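Local coordinates for protein CdnC (Chryseobacterium gregarium DSM 19109, PDB 7MGV) that probably uses ATP to install omega-ester macrocycles in a ribosomally made precursor peptide, as a graspetide ATP-grasp ligase, at residues A[245-255]-A[270-278]. Numbering follows the deposited sequence.
Sequences VYAFEIDSQQS and IDKWIPTEL
I250 lies across the indole of W273, its CG1 3.5 Å from the centroid of the six-membered ring, a CH-pi contact over the face. CG1 is anti to the carbonyl carbon (chi1 -68°), and the extended chain beyond it carries CD1 along the ring to CE2. The contact adds the short edge strand 274-276 to strand 244-251 in the antiparallel sheet of the ATP-grasp fold, whose next strand, 234-241, carries E235 of the ADP pocket. E249 and I274 form a hydrogen-bonded antiparallel pair: E249 N donates to I274 O and I274 N to E249 O, both at 2.9 Å. At the neighbouring non-hydrogen-bonded pair, the F248 ring leans obliquely against P275, with CE1 3.8 Å from CG of the proline.

The W273 side chain is about 7 Å from the bound ADP, and its ring meets that of W323 nearly at right angles. Replacing W273 with alanine would remove the indole that I250 lies against, and would probably leave a gap over CG1 and CD1 and take an aromatic neighbour from W323. L278 extends the apolar packing, setting CG 3.6 Å from A247 CB and CD1 against V245 CG1. On the same sheet face as A247, the E249 carboxylate reaches over to T276, whose OG1, anti to the backbone N (chi1 -168°), donates to OE1 at 3.0 Å from well above the carboxylate plane.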
loop_
_atom_site.group_PDB
_atom_site.type_symbol
_atom_site.label_atom_id
_atom_site.label_comp_id
_atom_site.label_asym_id
_atom_site.label_seq_id
_atom_site.Cartn_x
_atom_site.Cartn_y
_atom_site.Cartn_z
ATOM N N VAL A 245 20.708 17.433 3.851
ATOM C CA VAL A 245 19.562 18.138 4.412
ATOM C C VAL A 245 19.536 19.545 3.829
ATOM O O VAL A 245 20.514 20.293 3.952
ATOM C CB VAL A 245 19.625 18.182 5.945
ATOM C CG1 VAL A 245 18.449 18.964 6.503
ATOM C CG2 VAL A 245 19.665 16.772 6.519
ATOM N N TYR A 246 18.417 19.910 3.204
ATOM C CA TYR A 246 18.213 21.244 2.651
ATOM C C TYR A 246 16.988 21.842 3.329
ATOM O O TYR A 246 15.867 21.365 3.126
ATOM C CB TYR A 246 18.027 21.194 1.134
ATOM C CG TYR A 246 19.174 20.551 0.386
ATOM C CD1 TYR A 246 19.233 19.175 0.214
ATOM C CD2 TYR A 246 20.193 21.324 -0.156
ATOM C CE1 TYR A 246 20.278 18.584 -0.471
ATOM C CE2 TYR A 246 21.242 20.742 -0.844
ATOM C CZ TYR A 246 21.280 19.373 -0.998
ATOM O OH TYR A 246 22.322 18.790 -1.681
ATOM N N ALA A 247 17.197 22.879 4.131
ATOM C CA ALA A 247 16.122 23.529 4.864
ATOM C C ALA A 247 15.801 24.878 4.239
ATOM O O ALA A 247 16.703 25.651 3.907
ATOM C CB ALA A 247 16.495 23.713 6.337
ATOM N N PHE A 248 14.510 25.162 4.099
ATOM C CA PHE A 248 14.032 26.429 3.571
ATOM C C PHE A 248 12.976 26.976 4.514
ATOM O O PHE A 248 12.193 26.214 5.091
ATOM C CB PHE A 248 13.452 26.268 2.162
ATOM C CG PHE A 248 14.409 25.654 1.184
ATOM C CD1 PHE A 248 15.226 26.453 0.403
ATOM C CD2 PHE A 248 14.494 24.277 1.047
ATOM C CE1 PHE A 248 16.109 25.892 -0.500
ATOM C CE2 PHE A 248 15.375 23.710 0.148
ATOM C CZ PHE A 248 16.184 24.518 -0.626
ATOM N N GLU A 249 12.952 28.296 4.662
ATOM C CA GLU A 249 12.074 28.939 5.623
ATOM C C GLU A 249 11.344 30.113 4.990
ATOM O O GLU A 249 11.842 30.765 4.067
ATOM C CB GLU A 249 12.850 29.422 6.861
ATOM C CG GLU A 249 13.512 30.782 6.711
ATOM C CD GLU A 249 14.243 31.216 7.967
ATOM O OE1 GLU A 249 14.593 30.341 8.788
ATOM O OE2 GLU A 249 14.470 32.433 8.134
ATOM N N ILE A 250 10.132 30.339 5.488
ATOM C CA ILE A 250 9.409 31.592 5.321
ATOM C C ILE A 250 9.264 32.200 6.707
ATOM O O ILE A 250 8.613 31.612 7.582
ATOM C CB ILE A 250 8.035 31.397 4.663
ATOM C CG1 ILE A 250 8.191 30.969 3.205
ATOM C CG2 ILE A 250 7.222 32.680 4.750
ATOM C CD1 ILE A 250 6.879 30.898 2.450
ATOM N N ASP A 251 9.893 33.355 6.912
ATOM C CA ASP A 251 9.846 34.057 8.191
ATOM C C ASP A 251 8.634 34.979 8.168
ATOM O O ASP A 251 8.702 36.103 7.665
ATOM C CB ASP A 251 11.139 34.832 8.430
ATOM C CG ASP A 251 11.397 35.098 9.901
ATOM O OD1 ASP A 251 10.424 35.342 10.646
ATOM O OD2 ASP A 251 12.576 35.064 10.313
ATOM N N SER A 252 7.513 34.494 8.708
ATOM C CA SER A 252 6.295 35.299 8.742
ATOM C C SER A 252 6.474 36.524 9.626
ATOM O O SER A 252 5.998 37.617 9.292
ATOM C CB SER A 252 5.124 34.451 9.238
ATOM O OG SER A 252 5.216 33.121 8.759
ATOM N N GLN A 253 7.161 36.357 10.758
ATOM C CA GLN A 253 7.347 37.454 11.701
ATOM C C GLN A 253 8.136 38.597 11.072
ATOM O O GLN A 253 7.711 39.758 11.112
ATOM C CB GLN A 253 8.046 36.933 12.957
ATOM C CG GLN A 253 8.289 37.970 14.037
ATOM C CD GLN A 253 9.148 37.429 15.165
ATOM O OE1 GLN A 253 10.323 37.122 14.972
ATOM N NE2 GLN A 253 8.558 37.298 16.348
ATOM N N GLN A 254 9.287 38.284 10.472
ATOM C CA GLN A 254 10.110 39.332 9.877
ATOM C C GLN A 254 9.464 39.920 8.630
ATOM O O GLN A 254 9.652 41.106 8.345
ATOM C CB GLN A 254 11.506 38.798 9.557
ATOM C CG GLN A 254 12.569 39.885 9.418
ATOM C CD GLN A 254 13.020 40.459 10.754
ATOM O OE1 GLN A 254 12.205 40.868 11.582
ATOM N NE2 GLN A 254 14.331 40.496 10.965
ATOM N N SER A 255 8.700 39.120 7.885
ATOM C CA SER A 255 7.951 39.650 6.749
ATOM C C SER A 255 6.934 40.692 7.204
ATOM O O SER A 255 6.869 41.808 6.667
ATOM C CB SER A 255 7.248 38.504 6.021
ATOM O OG SER A 255 6.067 38.951 5.380
ATOM N N ILE A 270 9.219 38.235 0.984
ATOM C CA ILE A 270 8.357 37.754 2.054
ATOM C C ILE A 270 7.581 36.512 1.629
ATOM O O ILE A 270 7.285 35.643 2.458
ATOM C CB ILE A 270 7.421 38.901 2.477
ATOM C CG1 ILE A 270 6.603 39.377 1.274
ATOM C CG2 ILE A 270 8.238 40.072 3.018
ATOM C CD1 ILE A 270 5.133 39.451 1.531
ATOM N N ASP A 271 7.239 36.402 0.349
ATOM C CA ASP A 271 6.470 35.273 -0.158
ATOM C C ASP A 271 7.347 34.152 -0.698
ATOM O O ASP A 271 6.816 33.129 -1.143
ATOM C CB ASP A 271 5.508 35.742 -1.255
ATOM C CG ASP A 271 6.156 36.711 -2.224
ATOM O OD1 ASP A 271 6.987 36.267 -3.046
ATOM O OD2 ASP A 271 5.831 37.915 -2.169
ATOM N N LYS A 272 8.666 34.315 -0.667
ATOM C CA LYS A 272 9.594 33.347 -1.230
ATOM C C LYS A 272 10.326 32.615 -0.116
ATOM O O LYS A 272 10.729 33.222 0.882
ATOM C CB LYS A 272 10.606 34.030 -2.153
ATOM C CG LYS A 272 9.977 34.817 -3.289
ATOM C CD LYS A 272 10.569 34.410 -4.628
ATOM C CE LYS A 272 9.813 35.049 -5.782
ATOM N NZ LYS A 272 9.581 34.087 -6.894
ATOM N N TRP A 273 10.489 31.307 -0.288
ATOM C CA TRP A 273 11.299 30.527 0.634
ATOM C C TRP A 273 12.762 30.917 0.497
ATOM O O TRP A 273 13.274 31.094 -0.611
ATOM C CB TRP A 273 11.126 29.033 0.361
ATOM C CG TRP A 273 9.715 28.575 0.502
ATOM C CD1 TRP A 273 8.748 28.589 -0.460
ATOM C CD2 TRP A 273 9.104 28.041 1.680
ATOM N NE1 TRP A 273 7.570 28.095 0.048
ATOM C CE2 TRP A 273 7.763 27.750 1.359
ATOM C CE3 TRP A 273 9.559 27.779 2.975
ATOM C CZ2 TRP A 273 6.874 27.211 2.285
ATOM C CZ3 TRP A 273 8.675 27.245 3.894
ATOM C CH2 TRP A 273 7.347 26.969 3.545
ATOM N N ILE A 274 13.437 31.062 1.631
ATOM C CA ILE A 274 14.870 31.342 1.608
ATOM C C ILE A 274 15.598 30.169 2.252
ATOM O O ILE A 274 15.104 29.598 3.235
ATOM C CB ILE A 274 15.200 32.673 2.305
ATOM C CG1 ILE A 274 14.872 32.611 3.797
ATOM C CG2 ILE A 274 14.452 33.821 1.639
ATOM C CD1 ILE A 274 15.560 33.682 4.619
ATOM N N PRO A 275 16.743 29.750 1.715
ATOM C CA PRO A 275 17.517 28.694 2.373
ATOM C C PRO A 275 17.929 29.115 3.775
ATOM O O PRO A 275 18.218 30.284 4.039
ATOM C CB PRO A 275 18.733 28.518 1.458
ATOM C CG PRO A 275 18.273 29.013 0.125
ATOM C CD PRO A 275 17.318 30.134 0.415
ATOM N N THR A 276 17.946 28.141 4.678
ATOM C CA THR A 276 18.260 28.386 6.076
ATOM C C THR A 276 18.992 27.166 6.619
ATOM O O THR A 276 19.159 26.157 5.927
ATOM C CB THR A 276 16.990 28.690 6.880
ATOM O OG1 THR A 276 17.346 29.194 8.174
ATOM C CG2 THR A 276 16.146 27.432 7.043
ATOM N N GLU A 277 19.436 27.264 7.868
ATOM C CA GLU A 277 20.165 26.191 8.526
ATOM C C GLU A 277 19.445 25.810 9.810
ATOM O O GLU A 277 19.049 26.684 10.589
ATOM C CB GLU A 277 21.610 26.609 8.811
ATOM C CG GLU A 277 22.411 26.883 7.549
ATOM C CD GLU A 277 23.705 27.618 7.824
ATOM O OE1 GLU A 277 24.136 27.639 8.996
ATOM O OE2 GLU A 277 24.288 28.177 6.871
ATOM N N LEU A 278 19.277 24.511 10.023
ATOM C CA LEU A 278 18.551 23.991 11.168
ATOM C C LEU A 278 19.459 23.887 12.387
ATOM O O LEU A 278 20.673 23.701 12.252
ATOM C CB LEU A 278 17.981 22.609 10.857
ATOM C CG LEU A 278 17.082 22.456 9.633
ATOM C CD1 LEU A 278 16.990 20.996 9.230
ATOM C CD2 LEU A 278 15.700 23.025 9.905
#